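Local coordinates for protein manganese-dependent inorganic pyrophosphatase (Methanocaldococcus jannaschii, PDB 2EB0) that hydrolyses diphosphate to two phosphates with manganese ions as cofactor, working as a family II inorganic pyrophosphatase of two domains, at residues 62-67 and 80-85; 231-236 and 262-267; 104-109 and 158-163; 186-191 and 219-224. One frame throughout, in Å; residues are numbered along the deposited sequence.

In the fold
Along the chain the order is contact 1, contact 3, contact 4, contact 2. Contact 1 joins neighbouring strands of the parallel sheet in the DHH domain, and contact 3 sets the loop between strand 100-103 and helix 109-118 against helix 158-171; Thr109 and Asp66 link the two beside the manganese ions, although their centres are 21 Å apart, so both frame the metal site. Contacts 4 and 2 reach the mixed sheet of the DHHA2 domain, with centres 17 Å apart. Contact 2, about 33 Å from contact 1 centre to centre, is packing away from the metals. Contact 4 lies nearer them, where helix 176-188 faces the DHH domain, consistent with the active site between the two domains of family II enzymes.

Contact 1: 62-67 and 80-85. With MN (manganese (II) ion), chain F; MN (manganese (II) ion), chain E.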
loop_
_atom_site.group_PDB
_atom_site.type_symbol
_atom_site.label_atom_id
_atom_site.label_comp_id
_atom_site.label_asym_id
_atom_site.label_seq_id
_atom_site.Cartn_x
_atom_site.Cartn_y
_atom_site.Cartn_z
ATOM N N ILE B 62 4.170 9.745 -13.077
ATOM C CA ILE B 62 3.026 10.012 -12.231
ATOM C C ILE B 62 3.163 9.771 -10.734
ATOM O O ILE B 62 3.787 8.807 -10.279
ATOM C CB ILE B 62 1.819 9.197 -12.721
ATOM C CG1 ILE B 62 1.540 9.505 -14.197
ATOM C CG2 ILE B 62 0.609 9.488 -11.856
ATOM C CD1 ILE B 62 1.059 10.922 -14.467
ATOM N N ILE B 63 2.564 10.682 -9.980
ATOM C CA ILE B 63 2.500 10.605 -8.534
ATOM C C ILE B 63 1.012 10.780 -8.246
ATOM O O ILE B 63 0.446 11.863 -8.458
ATOM C CB ILE B 63 3.276 11.735 -7.841
ATOM C CG1 ILE B 63 4.781 11.475 -7.945
ATOM C CG2 ILE B 63 2.861 11.818 -6.386
ATOM C CD1 ILE B 63 5.638 12.527 -7.289
ATOM N N LEU B 64 0.381 9.707 -7.785
ATOM C CA LEU B 64 -1.041 9.736 -7.489
ATOM C C LEU B 64 -1.313 10.141 -6.052
ATOM O O LEU B 64 -0.610 9.718 -5.141
ATOM C CB LEU B 64 -1.653 8.363 -7.742
ATOM C CG LEU B 64 -1.465 7.794 -9.149
ATOM C CD1 LEU B 64 -2.056 6.386 -9.203
ATOM C CD2 LEU B 64 -2.146 8.706 -10.170
ATOM N N VAL B 65 -2.322 10.985 -5.870
ATOM C CA VAL B 65 -2.742 11.410 -4.544
ATOM C C VAL B 65 -4.233 11.178 -4.426
ATOM O O VAL B 65 -4.969 11.299 -5.402
ATOM C CB VAL B 65 -2.497 12.918 -4.263
ATOM C CG1 VAL B 65 -1.018 13.182 -4.066
ATOM C CG2 VAL B 65 -3.064 13.766 -5.404
ATOM N N ASP B 66 -4.660 10.791 -3.233
ATOM C CA ASP B 66 -6.069 10.617 -2.948
ATOM C C ASP B 66 -6.792 9.477 -3.635
ATOM O O ASP B 66 -8.017 9.496 -3.712
ATOM C CB ASP B 66 -6.805 11.910 -3.270
ATOM C CG ASP B 66 -8.046 12.079 -2.445
ATOM O OD1 ASP B 66 -8.959 12.792 -2.900
ATOM O OD2 ASP B 66 -8.096 11.510 -1.333
ATOM N N HIS B 67 -6.055 8.508 -4.163
ATOM C CA HIS B 67 -6.691 7.369 -4.796
ATOM C C HIS B 67 -5.686 6.275 -5.127
ATOM O O HIS B 67 -4.497 6.532 -5.330
ATOM C CB HIS B 67 -7.488 7.789 -6.047
ATOM C CG HIS B 67 -6.650 8.092 -7.253
ATOM N ND1 HIS B 67 -5.816 9.187 -7.329
ATOM C CD2 HIS B 67 -6.558 7.464 -8.452
ATOM C CE1 HIS B 67 -5.248 9.222 -8.524
ATOM N NE2 HIS B 67 -5.682 8.189 -9.225
ATOM N N GLY B 80 2.181 4.906 -18.123
ATOM C CA GLY B 80 2.903 5.981 -17.478
ATOM C C GLY B 80 3.965 5.398 -16.570
ATOM O O GLY B 80 4.077 4.186 -16.442
ATOM N N LYS B 81 4.746 6.263 -15.939
ATOM C CA LYS B 81 5.799 5.832 -15.030
ATOM C C LYS B 81 5.368 6.203 -13.606
ATOM O O LYS B 81 5.643 7.310 -13.139
ATOM C CB LYS B 81 7.105 6.539 -15.394
ATOM C CG LYS B 81 8.374 5.809 -15.004
ATOM C CD LYS B 81 8.739 6.012 -13.548
ATOM C CE LYS B 81 10.117 5.423 -13.260
ATOM N NZ LYS B 81 10.524 5.585 -11.837
ATOM N N LEU B 82 4.694 5.270 -12.929
ATOM C CA LEU B 82 4.206 5.482 -11.562
ATOM C C LEU B 82 5.357 5.639 -10.565
ATOM O O LEU B 82 6.091 4.685 -10.301
ATOM C CB LEU B 82 3.325 4.307 -11.132
ATOM C CG LEU B 82 1.979 4.600 -10.459
ATOM C CD1 LEU B 82 1.487 3.337 -9.746
ATOM C CD2 LEU B 82 2.118 5.743 -9.465
ATOM N N ILE B 83 5.498 6.842 -10.009
ATOM C CA ILE B 83 6.552 7.154 -9.043
ATOM C C ILE B 83 6.125 6.929 -7.582
ATOM O O ILE B 83 6.870 6.345 -6.787
ATOM C CB ILE B 83 7.000 8.635 -9.166
ATOM C CG1 ILE B 83 7.535 8.915 -10.572
ATOM C CG2 ILE B 83 8.050 8.964 -8.099
ATOM C CD1 ILE B 83 8.868 8.254 -10.881
ATOM N N ALA B 84 4.934 7.399 -7.220
ATOM C CA ALA B 84 4.477 7.254 -5.840
ATOM C C ALA B 84 2.969 7.337 -5.680
ATOM O O ALA B 84 2.247 7.707 -6.604
ATOM C CB ALA B 84 5.136 8.335 -4.954
ATOM N N ILE B 85 2.511 6.976 -4.489
ATOM C CA ILE B 85 1.102 7.054 -4.146
ATOM C C ILE B 85 1.009 7.551 -2.707
ATOM O O ILE B 85 1.584 6.947 -1.799
ATOM C CB ILE B 85 0.395 5.684 -4.255
ATOM C CG1 ILE B 85 0.375 5.218 -5.717
ATOM C CG2 ILE B 85 -1.023 5.800 -3.729
ATOM C CD1 ILE B 85 -0.339 3.895 -5.939
HETATM MN MN MN F . -11.075 12.391 -2.954
HETATM MN MN MN E . -9.632 12.405 0.113
#
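In Ile63 and in Ile83 the CG1 branch stands beside the backbone N and anti to the carbonyl carbon (chi1 -74° and -60°), and the two side chains cross obliquely, with Ile63 CG1 3.8 Å from Ile83 CB. On the other face of the sheet Leu64 and Leu82 cross at about a right angle, Leu82 CD2 lying 4.1 Å from Leu64 CG, while Ile85 CG1 approaches Leu64 CB. Strands 61-65 and 81-87 are neighbours in the parallel sheet of the DHH domain. A beta bulge shifts their register by one: Ile62 is opposite Leu82, but Ile63 is opposite Ala84. Ile83, the extra residue, gives its N-H to Ile62 O over a short 2.6 Å, and Leu64 N takes up the ladder again with Ala84 O at 3.0 Å. Just past the strand end, Asp66 divides its carboxylate between the two manganese ions, OD1 at 2.1 Å from one and OD2 at 2.3 Å from the other. His7 and Asp11 also bind the first; Asp13, His88 and Asp147 bind the second. Next to Asp66, the His67 ring is held by ND1, which donates within the ring plane to Val65 O at 3.0 Å, while NE2 hydrogen-bonds to Ser73 OG.

Contact 2: 231-236 and 262-267; sequences EDIYKL and EALVVG
Tyr234 reaches from helix 230-243 to strand 260-267, and its side chain carries most of the contact with Leu264, Val265 and Val266. From CB the chain leaves with CG anti to the backbone N (chi1 -166°), which swings the ring from the flank of the helix to the strand. CD1 comes first, with Leu264 CB 4.4 Å away at the ring edge and Val266 CG2 at 4.0 Å. One atom further out, CE1 meets Val266 CG2 more closely, at 3.4 Å, the methyl approaching the ring obliquely from the opposite direction; CE1 is also 3.5 Å from Val265 O. CZ lies between Val265 O (3.7 Å) and Val266 CG2 (3.9 Å). The helix rests against one face of the mixed sheet of the DHHA2 domain, its axis 30° from that of the strand, and Leu264 and Val266 point toward it. At the tip, Tyr234 OH donates to Val265 O at 2.9 Å. That oxygen lies in the tyrosine ring plane, whereas the hydroxyl is tilted 29° from the plane of the carbonyl. Val265 thus meets the helix with its carbonyl, its CB pointing away and its side chain on Phe272 of helix 269-275. A turn earlier, Lys230 forms a salt bridge to Glu262. The Ile233 and Leu264 side chains cross at about a right angle, Ile233 CG2 lying 4.0 Å from Leu264 CD1, and Ile233 packs on Ile199 of helix 195-201.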
loop_
_atom_site.group_PDB
_atom_site.type_symbol
_atom_site.label_atom_id
_atom_site.label_comp_id
_atom_site.label_asym_id
_atom_site.label_seq_id
_atom_site.Cartn_x
_atom_site.Cartn_y
_atom_site.Cartn_z
ATOM N N GLU B 231 -36.295 10.430 -7.995
ATOM C CA GLU B 231 -36.889 9.639 -9.066
ATOM C C GLU B 231 -36.074 9.750 -10.350
ATOM O O GLU B 231 -35.610 8.746 -10.896
ATOM C CB GLU B 231 -38.320 10.116 -9.313
ATOM C CG GLU B 231 -39.052 9.415 -10.439
ATOM C CD GLU B 231 -40.455 9.966 -10.639
ATOM O OE1 GLU B 231 -41.156 9.500 -11.561
ATOM O OE2 GLU B 231 -40.857 10.868 -9.872
ATOM N N ASP B 232 -35.893 10.975 -10.826
ATOM C CA ASP B 232 -35.133 11.197 -12.046
ATOM C C ASP B 232 -33.715 10.664 -11.911
ATOM O O ASP B 232 -33.176 10.087 -12.861
ATOM C CB ASP B 232 -35.091 12.688 -12.393
ATOM C CG ASP B 232 -36.461 13.250 -12.711
ATOM O OD1 ASP B 232 -37.184 12.629 -13.522
ATOM O OD2 ASP B 232 -36.810 14.313 -12.156
ATOM N N ILE B 233 -33.115 10.859 -10.735
ATOM C CA ILE B 233 -31.754 10.380 -10.484
ATOM C C ILE B 233 -31.698 8.859 -10.613
ATOM O O ILE B 233 -30.773 8.312 -11.226
ATOM C CB ILE B 233 -31.251 10.793 -9.069
ATOM C CG1 ILE B 233 -30.996 12.305 -9.026
ATOM C CG2 ILE B 233 -29.967 10.049 -8.729
ATOM C CD1 ILE B 233 -30.545 12.822 -7.682
ATOM N N TYR B 234 -32.697 8.179 -10.056
ATOM C CA TYR B 234 -32.740 6.721 -10.125
ATOM C C TYR B 234 -32.825 6.222 -11.568
ATOM O O TYR B 234 -32.108 5.294 -11.960
ATOM C CB TYR B 234 -33.930 6.166 -9.336
ATOM C CG TYR B 234 -33.806 4.678 -9.095
ATOM C CD1 TYR B 234 -32.914 4.183 -8.140
ATOM C CD2 TYR B 234 -34.530 3.760 -9.861
ATOM C CE1 TYR B 234 -32.741 2.815 -7.956
ATOM C CE2 TYR B 234 -34.363 2.386 -9.685
ATOM C CZ TYR B 234 -33.467 1.923 -8.732
ATOM O OH TYR B 234 -33.283 0.572 -8.555
ATOM N N LYS B 235 -33.708 6.830 -12.352
ATOM C CA LYS B 235 -33.864 6.442 -13.748
ATOM C C LYS B 235 -32.510 6.538 -14.447
ATOM O O LYS B 235 -32.074 5.589 -15.114
ATOM C CB LYS B 235 -34.878 7.348 -14.453
ATOM C CG LYS B 235 -35.146 6.949 -15.899
ATOM C CD LYS B 235 -36.077 7.923 -16.612
ATOM C CE LYS B 235 -37.480 7.915 -16.027
ATOM N NZ LYS B 235 -38.369 8.868 -16.752
ATOM N N LEU B 236 -31.837 7.678 -14.282
ATOM C CA LEU B 236 -30.533 7.862 -14.903
ATOM C C LEU B 236 -29.541 6.799 -14.425
ATOM O O LEU B 236 -28.732 6.293 -15.211
ATOM C CB LEU B 236 -29.995 9.272 -14.624
ATOM C CG LEU B 236 -30.716 10.432 -15.336
ATOM C CD1 LEU B 236 -30.111 11.764 -14.913
ATOM C CD2 LEU B 236 -30.597 10.276 -16.836
ATOM N N GLU B 262 -29.137 8.042 2.548
ATOM C CA GLU B 262 -30.201 7.268 1.934
ATOM C C GLU B 262 -29.495 6.605 0.765
ATOM O O GLU B 262 -28.999 7.286 -0.129
ATOM C CB GLU B 262 -31.323 8.158 1.401
ATOM C CG GLU B 262 -32.527 7.361 0.925
ATOM C CD GLU B 262 -33.539 8.196 0.157
ATOM O OE1 GLU B 262 -33.815 9.345 0.565
ATOM O OE2 GLU B 262 -34.074 7.691 -0.853
ATOM N N ALA B 263 -29.427 5.283 0.776
ATOM C CA ALA B 263 -28.763 4.586 -0.308
ATOM C C ALA B 263 -29.728 4.158 -1.399
ATOM O O ALA B 263 -30.734 3.514 -1.123
ATOM C CB ALA B 263 -28.030 3.371 0.234
ATOM N N LEU B 264 -29.423 4.537 -2.636
ATOM C CA LEU B 264 -30.231 4.139 -3.786
ATOM C C LEU B 264 -29.512 2.907 -4.320
ATOM O O LEU B 264 -28.303 2.948 -4.555
ATOM C CB LEU B 264 -30.248 5.226 -4.856
ATOM C CG LEU B 264 -30.776 6.615 -4.489
ATOM C CD1 LEU B 264 -30.861 7.458 -5.758
ATOM C CD2 LEU B 264 -32.145 6.512 -3.843
ATOM N N VAL B 265 -30.247 1.814 -4.510
ATOM C CA VAL B 265 -29.631 0.578 -4.971
ATOM C C VAL B 265 -30.085 0.132 -6.355
ATOM O O VAL B 265 -31.271 -0.088 -6.596
ATOM C CB VAL B 265 -29.879 -0.550 -3.950
ATOM C CG1 VAL B 265 -29.111 -1.802 -4.353
ATOM C CG2 VAL B 265 -29.445 -0.090 -2.568
ATOM N N VAL B 266 -29.120 -0.008 -7.259
ATOM C CA VAL B 266 -29.393 -0.408 -8.631
ATOM C C VAL B 266 -28.538 -1.602 -9.059
ATOM O O VAL B 266 -27.306 -1.579 -8.928
ATOM C CB VAL B 266 -29.112 0.755 -9.603
ATOM C CG1 VAL B 266 -29.754 0.471 -10.952
ATOM C CG2 VAL B 266 -29.629 2.058 -9.017
ATOM N N GLY B 267 -29.192 -2.640 -9.580
ATOM C CA GLY B 267 -28.471 -3.823 -10.023
ATOM C C GLY B 267 -28.516 -4.971 -9.027
ATOM O O GLY B 267 -29.586 -5.467 -8.677
#

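Contact 3: 104-109 and 158-163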
loop_
_atom_site.group_PDB
_atom_site.type_symbol
_atom_site.label_atom_id
_atom_site.label_comp_id
_atom_site.label_asym_id
_atom_site.label_seq_id
_atom_site.Cartn_x
_atom_site.Cartn_y
_atom_site.Cartn_z
ATOM N N LYS B 104 -2.310 6.644 5.114
ATOM C CA LYS B 104 -2.708 6.554 6.516
ATOM C C LYS B 104 -4.221 6.602 6.542
ATOM O O LYS B 104 -4.832 7.375 5.809
ATOM C CB LYS B 104 -2.155 7.727 7.337
ATOM C CG LYS B 104 -0.642 7.752 7.456
ATOM C CD LYS B 104 -0.126 8.984 8.206
ATOM C CE LYS B 104 0.027 8.755 9.715
ATOM N NZ LYS B 104 -1.252 8.735 10.468
ATOM N N PRO B 105 -4.853 5.769 7.378
ATOM C CA PRO B 105 -6.316 5.821 7.401
ATOM C C PRO B 105 -6.860 7.030 8.183
ATOM O O PRO B 105 -7.476 6.871 9.232
ATOM C CB PRO B 105 -6.701 4.477 8.018
ATOM C CG PRO B 105 -5.564 4.203 8.977
ATOM C CD PRO B 105 -4.328 4.654 8.196
ATOM N N VAL B 106 -6.624 8.237 7.667
ATOM C CA VAL B 106 -7.116 9.458 8.303
ATOM C C VAL B 106 -8.239 10.095 7.482
ATOM O O VAL B 106 -8.708 9.519 6.502
ATOM C CB VAL B 106 -5.999 10.506 8.501
ATOM C CG1 VAL B 106 -5.078 10.075 9.624
ATOM C CG2 VAL B 106 -5.213 10.688 7.208
ATOM N N GLY B 107 -8.659 11.290 7.884
ATOM C CA GLY B 107 -9.747 11.959 7.196
ATOM C C GLY B 107 -9.466 12.445 5.788
ATOM O O GLY B 107 -10.388 12.563 4.983
ATOM N N SER B 108 -8.208 12.731 5.472
ATOM C CA SER B 108 -7.900 13.224 4.140
ATOM C C SER B 108 -6.443 13.096 3.777
ATOM O O SER B 108 -5.576 12.972 4.649
ATOM C CB SER B 108 -8.281 14.699 4.018
ATOM O OG SER B 108 -7.343 15.512 4.707
ATOM N N THR B 109 -6.181 13.154 2.475
ATOM C CA THR B 109 -4.818 13.080 1.977
ATOM C C THR B 109 -4.068 14.322 2.468
ATOM O O THR B 109 -2.863 14.272 2.739
ATOM C CB THR B 109 -4.800 13.035 0.443
ATOM O OG1 THR B 109 -5.562 11.902 -0.006
ATOM C CG2 THR B 109 -3.371 12.929 -0.072
ATOM N N ASP B 158 -8.094 12.386 15.471
ATOM C CA ASP B 158 -7.520 13.480 16.248
ATOM C C ASP B 158 -6.502 14.215 15.401
ATOM O O ASP B 158 -6.389 15.432 15.475
ATOM C CB ASP B 158 -6.849 12.944 17.520
ATOM C CG ASP B 158 -7.853 12.463 18.559
ATOM O OD1 ASP B 158 -7.420 11.920 19.596
ATOM O OD2 ASP B 158 -9.073 12.631 18.346
ATOM N N LEU B 159 -5.775 13.464 14.583
ATOM C CA LEU B 159 -4.760 14.046 13.717
ATOM C C LEU B 159 -5.408 15.087 12.804
ATOM O O LEU B 159 -4.887 16.186 12.648
ATOM C CB LEU B 159 -4.085 12.954 12.868
ATOM C CG LEU B 159 -2.677 13.242 12.331
ATOM C CD1 LEU B 159 -2.284 12.189 11.292
ATOM C CD2 LEU B 159 -2.629 14.612 11.705
ATOM N N ASP B 160 -6.541 14.734 12.205
ATOM C CA ASP B 160 -7.246 15.648 11.318
ATOM C C ASP B 160 -7.518 16.983 12.026
ATOM O O ASP B 160 -7.263 18.056 11.477
ATOM C CB ASP B 160 -8.568 15.019 10.849
ATOM C CG ASP B 160 -8.355 13.776 9.970
ATOM O OD1 ASP B 160 -7.892 13.915 8.810
ATOM O OD2 ASP B 160 -8.646 12.653 10.437
ATOM N N LYS B 161 -8.021 16.915 13.248
ATOM C CA LYS B 161 -8.330 18.125 14.003
ATOM C C LYS B 161 -7.065 18.893 14.369
ATOM O O LYS B 161 -7.003 20.109 14.220
ATOM C CB LYS B 161 -9.102 17.774 15.276
ATOM C CG LYS B 161 -10.400 17.029 15.035
ATOM C CD LYS B 161 -11.266 17.070 16.274
ATOM C CE LYS B 161 -12.490 16.187 16.144
ATOM N NZ LYS B 161 -12.141 14.740 16.196
ATOM N N GLU B 162 -6.059 18.169 14.843
ATOM C CA GLU B 162 -4.788 18.769 15.245
ATOM C C GLU B 162 -4.157 19.516 14.073
ATOM O O GLU B 162 -3.665 20.634 14.211
ATOM C CB GLU B 162 -3.849 17.672 15.740
ATOM C CG GLU B 162 -2.456 18.142 16.094
ATOM C CD GLU B 162 -1.538 16.992 16.465
ATOM O OE1 GLU B 162 -0.346 17.249 16.745
ATOM O OE2 GLU B 162 -2.010 15.831 16.477
ATOM N N MET B 163 -4.193 18.889 12.907
ATOM C CA MET B 163 -3.625 19.487 11.720
ATOM C C MET B 163 -4.433 20.694 11.258
ATOM O O MET B 163 -3.864 21.712 10.863
ATOM C CB MET B 163 -3.522 18.435 10.620
ATOM C CG MET B 163 -2.164 18.423 9.964
ATOM S SD MET B 163 -0.745 17.782 10.922
ATOM C CE MET B 163 -1.013 18.364 12.600
#
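Asp160 and Gly107 form the tight half of this contact. The carboxylate straddles the Gly107 amide: OD2 receives the N-H on its syn side, 16° out of the carboxylate plane, at 2.9 Å from Gly107 N, and OD1, equally near, makes only a weak, bent bond. With CG beside the backbone N (chi1 -65°), the group leaves helix 158-171 and presses so close that a CB on Gly107 would strike OD1. Thr111 and Thr157 add hydroxyl bonds to OD1 and OD2 respectively. The loop so held leads from strand 100-103 into helix 109-118, with Ser108 as N-cap and its hydroxyl bonded to Thr111. It borders the metal site of the DHH domain: Val106 O accepts from His88 ND1, and at the start of that helix Thr109 N bonds to Asp13 and Thr109 OG1 to Asp66. With alanine at Asp160 the buried Gly107 amide would probably lose its acceptor, and the hydroxyls of Thr111 and Thr157 a partner. In the looser half, Leu159 CD1 rests 3.9 Å from Val106 CG1 and 3.7 Å from NZ of the partly exposed Lys104, which pairs weakly with Glu115 and packs on Leu124 of the second subunit, as Pro105 does on Ile99 there.

Contact 4: 186-191 and 219-224; sequences AKSVVG and EVIDVS
Ser188 and Val220 bring the backbones within 4.1 Å, CA to CA, where the C-terminal part of helix 176-188 meets strand 211-220 of the mixed sheet in the DHHA2 domain. A water bridges the join: it accepts from Glu219 N at 2.9 Å and lies 3.0 Å from Lys187 O, to which it probably donates. Lys187 and Glu219 then run side by side in the same direction, the lysine extended until its final bend at chi4 (64°). Carbon rather than nitrogen meets the acid: both CD and CE of Lys187 lie 3.1 Å from Glu219 OE1, while Lys187 NZ is 4.6 Å from it, beyond salt-bridge distance. The ammonium group instead makes a salt bridge to Glu38 and a hydrogen bond to Ser146 O, tying this domain to helix 37-45 and to the C-terminal end of helix 134-148. The lysine side chain faces the DHH domain near the metal ligands Asp11 and Asp147. Were Lys187 a methionine, Glu38 would probably lose its charge partner and Ser146 O a donor, weakening a link to the DHH domain. Ser188 OG has two partners: it bonds to Leu184 O within the helix and receives a weak, bent bond from Ile221 N at 3.2 Å, with Ile221 CG1 equally close. Val220 CG1 packs against Gly191 CA, where a side chain would be tight. Beyond the join, Asp222 caps the next helix: its OD2 takes both Ser224 N at 3.0 Å and Ser224 OG at 2.7 Å, the two donors arriving from the same face of the carboxylate.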
loop_
_atom_site.group_PDB
_atom_site.type_symbol
_atom_site.label_atom_id
_atom_site.label_comp_id
_atom_site.label_asym_id
_atom_site.label_seq_id
_atom_site.Cartn_x
_atom_site.Cartn_y
_atom_site.Cartn_z
ATOM N N ALA B 186 -21.395 24.759 0.442
ATOM C CA ALA B 186 -20.868 24.578 -0.908
ATOM C C ALA B 186 -21.200 23.179 -1.428
ATOM O O ALA B 186 -21.540 23.009 -2.597
ATOM C CB ALA B 186 -19.355 24.806 -0.921
ATOM N N LYS B 187 -21.098 22.173 -0.563
ATOM C CA LYS B 187 -21.425 20.813 -0.977
ATOM C C LYS B 187 -22.913 20.762 -1.300
ATOM O O LYS B 187 -23.335 20.146 -2.270
ATOM C CB LYS B 187 -21.119 19.819 0.143
ATOM C CG LYS B 187 -19.640 19.643 0.452
ATOM C CD LYS B 187 -19.426 18.552 1.491
ATOM C CE LYS B 187 -17.968 18.093 1.538
ATOM N NZ LYS B 187 -17.039 19.164 1.971
ATOM N N SER B 188 -23.700 21.449 -0.482
ATOM C CA SER B 188 -25.146 21.472 -0.641
ATOM C C SER B 188 -25.647 22.020 -1.981
ATOM O O SER B 188 -26.664 21.555 -2.489
ATOM C CB SER B 188 -25.769 22.272 0.505
ATOM O OG SER B 188 -25.328 21.790 1.765
ATOM N N VAL B 189 -24.951 22.995 -2.561
ATOM C CA VAL B 189 -25.420 23.560 -3.831
ATOM C C VAL B 189 -25.523 22.499 -4.926
ATOM O O VAL B 189 -26.266 22.674 -5.889
ATOM C CB VAL B 189 -24.513 24.721 -4.342
ATOM C CG1 VAL B 189 -24.365 25.790 -3.268
ATOM C CG2 VAL B 189 -23.165 24.187 -4.771
ATOM N N VAL B 190 -24.782 21.404 -4.776
ATOM C CA VAL B 190 -24.816 20.326 -5.765
ATOM C C VAL B 190 -26.244 19.826 -5.858
ATOM O O VAL B 190 -26.690 19.374 -6.911
ATOM C CB VAL B 190 -23.905 19.142 -5.364
ATOM C CG1 VAL B 190 -23.918 18.087 -6.458
ATOM C CG2 VAL B 190 -22.478 19.635 -5.129
ATOM N N GLY B 191 -26.957 19.920 -4.740
ATOM C CA GLY B 191 -28.339 19.487 -4.695
ATOM C C GLY B 191 -29.196 20.315 -5.629
ATOM O O GLY B 191 -30.212 19.839 -6.134
ATOM N N GLU B 219 -23.742 15.289 -0.682
ATOM C CA GLU B 219 -23.836 15.675 0.727
ATOM C C GLU B 219 -24.553 17.022 0.843
ATOM O O GLU B 219 -24.081 18.026 0.319
ATOM C CB GLU B 219 -22.423 15.768 1.330
ATOM C CG GLU B 219 -21.606 14.491 1.162
ATOM C CD GLU B 219 -20.111 14.674 1.422
ATOM O OE1 GLU B 219 -19.472 15.518 0.748
ATOM O OE2 GLU B 219 -19.570 13.964 2.296
ATOM N N VAL B 220 -25.689 17.043 1.536
ATOM C CA VAL B 220 -26.445 18.280 1.665
ATOM C C VAL B 220 -26.931 18.537 3.081
ATOM O O VAL B 220 -26.997 17.631 3.910
ATOM C CB VAL B 220 -27.676 18.284 0.720
ATOM C CG1 VAL B 220 -27.232 18.070 -0.722
ATOM C CG2 VAL B 220 -28.655 17.188 1.135
ATOM N N ILE B 221 -27.274 19.789 3.346
ATOM C CA ILE B 221 -27.766 20.175 4.654
ATOM C C ILE B 221 -29.280 19.953 4.723
ATOM O O ILE B 221 -29.820 19.606 5.771
ATOM C CB ILE B 221 -27.418 21.645 4.944
ATOM C CG1 ILE B 221 -25.893 21.816 4.900
ATOM C CG2 ILE B 221 -27.949 22.041 6.318
ATOM C CD1 ILE B 221 -25.412 23.255 5.029
ATOM N N ASP B 222 -29.951 20.159 3.596
ATOM C CA ASP B 222 -31.391 19.954 3.483
ATOM C C ASP B 222 -31.590 19.025 2.286
ATOM O O ASP B 222 -31.409 19.433 1.138
ATOM C CB ASP B 222 -32.108 21.288 3.253
ATOM C CG ASP B 222 -33.617 21.127 3.118
ATOM O OD1 ASP B 222 -34.331 22.153 3.130
ATOM O OD2 ASP B 222 -34.090 19.977 2.990
ATOM N N VAL B 223 -31.953 17.773 2.557
ATOM C CA VAL B 223 -32.124 16.783 1.490
ATOM C C VAL B 223 -33.384 16.926 0.650
ATOM O O VAL B 223 -33.466 16.348 -0.429
ATOM C CB VAL B 223 -32.097 15.331 2.050
ATOM C CG1 VAL B 223 -30.816 15.094 2.813
ATOM C CG2 VAL B 223 -33.300 15.084 2.956
ATOM N N SER B 224 -34.351 17.702 1.129
ATOM C CA SER B 224 -35.614 17.864 0.417
ATOM C C SER B 224 -35.491 18.113 -1.082
ATOM O O SER B 224 -36.217 17.502 -1.863
ATOM C CB SER B 224 -36.458 18.968 1.060
ATOM O OG SER B 224 -35.816 20.219 0.969
HETATM O O HOH W 1 -22.269 17.323 -2.045
#